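Side-chain contacts in uncharacterized protein (Bacillus subtilis, PDB 5DQV), which is a metal-dependent nucleotide pyrophosphohydrolase of the HD-domain family, which probably hydrolyses nucleotides with release of pyrophosphate: residues A[168-173]-A[190-195]; A[197-200]-A[205-208]. All blocks are in the same frame, centred on the assembly; numbering follows the deposited sequence.

Contact 1: A[168-173]-A[190-195]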
# COMPACT_ATOMS: atom_id res chain seq x y z
N LYS A 168 -5.34 -10.22 10.89
CA LYS A 168 -6.30 -10.80 9.92
C LYS A 168 -5.66 -11.49 8.71
O LYS A 168 -5.96 -12.66 8.43
CB LYS A 168 -7.27 -9.72 9.45
CG LYS A 168 -8.48 -10.29 8.70
CD LYS A 168 -9.06 -9.36 7.62
CE LYS A 168 -10.26 -10.01 6.87
NZ LYS A 168 -10.17 -9.93 5.35
N LEU A 169 -4.80 -10.79 7.97
CA LEU A 169 -4.43 -11.29 6.64
C LEU A 169 -3.59 -12.56 6.72
O LEU A 169 -3.82 -13.53 5.95
CB LEU A 169 -3.70 -10.20 5.86
CG LEU A 169 -4.53 -8.95 5.63
CD1 LEU A 169 -3.73 -8.01 4.80
CD2 LEU A 169 -5.85 -9.28 4.93
N LEU A 170 -2.69 -12.62 7.73
CA LEU A 170 -1.84 -13.82 7.96
C LEU A 170 -2.61 -15.03 8.46
O LEU A 170 -2.07 -16.11 8.56
CB LEU A 170 -0.60 -13.48 8.85
CG LEU A 170 0.40 -12.55 8.18
CD1 LEU A 170 1.55 -12.03 9.15
CD2 LEU A 170 1.00 -13.22 6.90
N ARG A 171 -3.89 -14.86 8.82
CA ARG A 171 -4.71 -15.97 9.25
C ARG A 171 -5.60 -16.54 8.18
O ARG A 171 -6.17 -17.63 8.37
CB ARG A 171 -5.60 -15.55 10.41
CG ARG A 171 -4.79 -15.07 11.54
CD ARG A 171 -5.65 -14.50 12.64
NE ARG A 171 -4.77 -13.76 13.53
CZ ARG A 171 -4.98 -13.58 14.82
NH1 ARG A 171 -6.07 -14.08 15.40
NH2 ARG A 171 -4.10 -12.90 15.54
N LEU A 172 -5.69 -15.86 7.05
CA LEU A 172 -6.64 -16.27 6.02
C LEU A 172 -6.31 -17.65 5.46
O LEU A 172 -7.23 -18.44 5.15
CB LEU A 172 -6.70 -15.18 4.93
CG LEU A 172 -7.44 -13.94 5.35
CD1 LEU A 172 -7.40 -12.86 4.19
CD2 LEU A 172 -8.86 -14.29 5.79
N ILE A 173 -5.02 -17.99 5.37
CA ILE A 173 -4.63 -19.30 4.81
C ILE A 173 -5.23 -20.47 5.61
O ILE A 173 -5.57 -21.52 5.03
CB ILE A 173 -3.08 -19.45 4.69
CG1 ILE A 173 -2.72 -20.79 4.01
CG2 ILE A 173 -2.39 -19.32 6.05
CD1 ILE A 173 -1.68 -20.68 2.94
N GLU A 190 3.24 -17.27 1.95
CA GLU A 190 4.68 -17.25 2.13
C GLU A 190 5.30 -15.95 1.59
O GLU A 190 6.27 -15.42 2.16
CB GLU A 190 5.34 -18.44 1.49
CG GLU A 190 5.07 -19.73 2.26
CD GLU A 190 5.51 -19.62 3.73
OE1 GLU A 190 6.58 -19.00 4.01
OE2 GLU A 190 4.78 -20.18 4.59
N PHE A 191 4.80 -15.48 0.47
CA PHE A 191 5.32 -14.21 -0.08
C PHE A 191 5.02 -13.05 0.91
O PHE A 191 5.84 -12.17 1.16
CB PHE A 191 4.71 -13.90 -1.46
CG PHE A 191 5.28 -12.66 -2.06
CD1 PHE A 191 6.53 -12.66 -2.61
CD2 PHE A 191 4.61 -11.46 -1.92
CE1 PHE A 191 7.08 -11.50 -3.11
CE2 PHE A 191 5.15 -10.28 -2.40
CZ PHE A 191 6.37 -10.30 -2.99
N MET A 192 3.82 -13.04 1.47
CA MET A 192 3.44 -12.02 2.44
C MET A 192 4.36 -12.13 3.70
O MET A 192 4.81 -11.13 4.21
CB MET A 192 1.97 -12.25 2.81
CG MET A 192 1.29 -11.15 3.52
SD MET A 192 -0.60 -11.30 3.48
CE MET A 192 -0.80 -13.05 3.88
N LEU A 193 4.72 -13.33 4.12
CA LEU A 193 5.69 -13.51 5.20
C LEU A 193 7.08 -12.94 4.81
O LEU A 193 7.72 -12.28 5.62
CB LEU A 193 5.80 -14.95 5.60
CG LEU A 193 4.64 -15.49 6.46
CD1 LEU A 193 4.76 -17.00 6.72
CD2 LEU A 193 4.60 -14.73 7.81
N GLN A 194 7.52 -13.17 3.57
CA GLN A 194 8.75 -12.53 3.10
C GLN A 194 8.71 -11.00 3.13
O GLN A 194 9.71 -10.34 3.49
CB GLN A 194 9.17 -13.13 1.74
CG GLN A 194 9.55 -14.62 1.87
CD GLN A 194 10.67 -14.91 2.94
OE1 GLN A 194 11.74 -14.29 2.92
NE2 GLN A 194 10.37 -15.83 3.92
N TYR A 195 7.55 -10.44 2.81
CA TYR A 195 7.33 -8.98 2.78
C TYR A 195 7.45 -8.41 4.20
O TYR A 195 8.17 -7.44 4.45
CB TYR A 195 5.97 -8.64 2.14
CG TYR A 195 5.79 -7.15 2.09
CD1 TYR A 195 5.30 -6.48 3.19
CD2 TYR A 195 6.21 -6.42 1.00
CE1 TYR A 195 5.17 -5.12 3.18
CE2 TYR A 195 6.10 -5.04 1.00
CZ TYR A 195 5.58 -4.41 2.13
OH TYR A 195 5.43 -3.05 2.24
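In this all-helical HD-domain protein, the turn that leaves helix 161-169 packs against the middle of the long C-terminal helix 179-202, Leu169 and Leu170 meeting Met192 and Leu193. The nearest CA atoms, those of Leu170 and Met192, lie 7.8 Å apart, and side chains bridge the distance. Met192 reaches across it: CG stands anti to the backbone N (chi1 -166°), and a bend at the last torsion (chi3 45°) turns the methyl CE aside, to lie beside Leu170, with CD2 of Leu170 only 3.5 Å from CE of Met192. The two side chains run past each other in opposite directions, so that CD2 of Leu170 also lies against CG of Met192. The sulfur takes the other leucine, SD of Met192 resting 4.1 Å from CB of Leu169. CE of Met192 further lies 3.7 Å from the carbonyl O of Leu169, an oxygen already engaged by the backbone N of Leu172 in the type I turn 169-172. At the more open margin, CD2 of Leu193 meets CD2 of Leu170 at 4.0 Å, methyl to methyl. Beyond the two segments, Leu169 leans on Ala143 of helix 136-150 and Met192 on Ile135, while Tyr195, on the same helix as Met192, gives its OH to a hydrogen bond with the backbone O of Ala137 of the second subunit. No hydrogen bond links the two segments; van der Waals contact holds the join, buried at Leu169 and Met192 and partly exposed at Leu170 and Leu193.

Contact 2: A[197-200]-A[205-208]; sequences RQLE and GIDA
Ile206 lays its two branches against neighbouring residues of helix 179-202, CD1 over Leu199 and CG2 over Glu200. CG1 extends opposite the backbone N (chi1 -167°), carrying CD1 to 3.9 Å from CB of Leu199; CD1 of Leu199 flanks the same methyl. The other branch, CG2 of Ile206, sits 3.7 Å from CG of Glu200, where the glutamate chain crosses the isoleucine at about a right angle and offers its aliphatic part. Past CG the glutamate is extended (chi2 175°), which takes its carboxylate beyond the isoleucine to Asp207. There OE2 of Glu200 lies 2.6 Å from OD2 of Asp207, a spacing at which one of the two acids probably carries a proton, with the carboxylate planes turned 70° from each other. The contact folds the tail that follows helix 179-202 back on the last turns of that helix. The centre of this contact lies about 27 Å from the centre of the chain. Helix 161-169 completes the junction: Tyr162 packs on Leu199, Glu200 and Ile206, and its OH is hydrogen-bonded to OD1 of Asp207, while Phe166 touches Asp207. Replacing Glu200 with an alanine removes CG and the carboxylate, and would probably leave CG2 of Ile206 less covered and OD2 of Asp207 without its partner oxygen across the contact. On the tail, the bond from the backbone N of Ala208 to the O of Gly205, 3.2 Å long, closes the turn that carries both Ile206 and Asp207. Leu199 also packs against Ala137 of the second subunit.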
# COMPACT_ATOMS: atom_id res chain seq x y z
N ARG A 197 9.10 -9.85 6.67
CA ARG A 197 10.49 -9.99 7.04
C ARG A 197 11.30 -8.79 6.52
O ARG A 197 12.16 -8.20 7.24
CB ARG A 197 11.00 -11.28 6.41
CG ARG A 197 12.45 -11.54 6.67
CD ARG A 197 12.82 -12.86 6.09
NE ARG A 197 14.24 -13.08 6.21
CZ ARG A 197 15.00 -13.75 5.34
NH1 ARG A 197 14.49 -14.30 4.23
NH2 ARG A 197 16.28 -13.89 5.60
N GLN A 198 11.01 -8.44 5.26
CA GLN A 198 11.69 -7.29 4.65
C GLN A 198 11.40 -5.98 5.41
O GLN A 198 12.34 -5.18 5.68
CB GLN A 198 11.39 -7.21 3.13
CG GLN A 198 12.39 -6.33 2.38
CD GLN A 198 13.76 -6.93 2.30
OE1 GLN A 198 13.91 -8.13 2.07
NE2 GLN A 198 14.77 -6.13 2.57
N LEU A 199 10.14 -5.76 5.83
CA LEU A 199 9.80 -4.57 6.65
C LEU A 199 10.54 -4.61 7.98
O LEU A 199 11.06 -3.58 8.44
CB LEU A 199 8.29 -4.43 6.94
CG LEU A 199 7.36 -3.89 5.88
CD1 LEU A 199 5.95 -3.85 6.43
CD2 LEU A 199 7.84 -2.49 5.42
N GLU A 200 10.61 -5.80 8.58
CA GLU A 200 11.26 -5.95 9.90
C GLU A 200 12.75 -5.61 9.78
O GLU A 200 13.32 -4.99 10.69
CB GLU A 200 11.08 -7.35 10.48
CG GLU A 200 9.73 -7.49 11.16
CD GLU A 200 9.44 -8.88 11.66
OE1 GLU A 200 9.78 -9.85 10.96
OE2 GLU A 200 8.88 -9.00 12.76
N GLY A 205 12.79 -2.40 14.99
CA GLY A 205 11.84 -1.97 15.99
C GLY A 205 10.42 -1.78 15.48
O GLY A 205 9.57 -1.37 16.25
N ILE A 206 10.14 -2.10 14.22
CA ILE A 206 8.78 -1.96 13.67
C ILE A 206 7.69 -2.67 14.52
O ILE A 206 6.59 -2.13 14.67
CB ILE A 206 8.66 -2.42 12.19
CG1 ILE A 206 7.33 -1.97 11.57
CG2 ILE A 206 8.81 -3.99 12.05
CD1 ILE A 206 7.14 -2.29 10.05
N ASP A 207 7.97 -3.86 15.06
CA ASP A 207 6.93 -4.58 15.84
C ASP A 207 6.48 -3.91 17.14
O ASP A 207 5.40 -4.22 17.65
CB ASP A 207 7.40 -6.01 16.14
CG ASP A 207 7.57 -6.81 14.89
OD1 ASP A 207 6.55 -7.23 14.34
OD2 ASP A 207 8.70 -6.96 14.42
N ALA A 208 7.32 -3.06 17.71
CA ALA A 208 7.04 -2.38 18.99
C ALA A 208 6.70 -0.91 18.78
O ALA A 208 6.17 -0.27 19.67
CB ALA A 208 8.26 -2.45 19.93

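Contacts 1 and 2 follow one another along the chain, the first closing before the second opens, and their centres are about 14 Å apart. Both use helix 179-202: contact 1 its middle, contact 2 its last turns. Helix 161-169 borders both, supplying the start of segment 168-173 in contact 1 and Tyr162 and Phe166 beside contact 2. The C-terminal helix is thus joined first to the turn that precedes it and then to its own tail. Residues of both contacts also meet the second subunit, so this part of the fold belongs to the dimer interface region. In contact 1, the side chain of Leu169 is about 12 Å from a bound nickel ion.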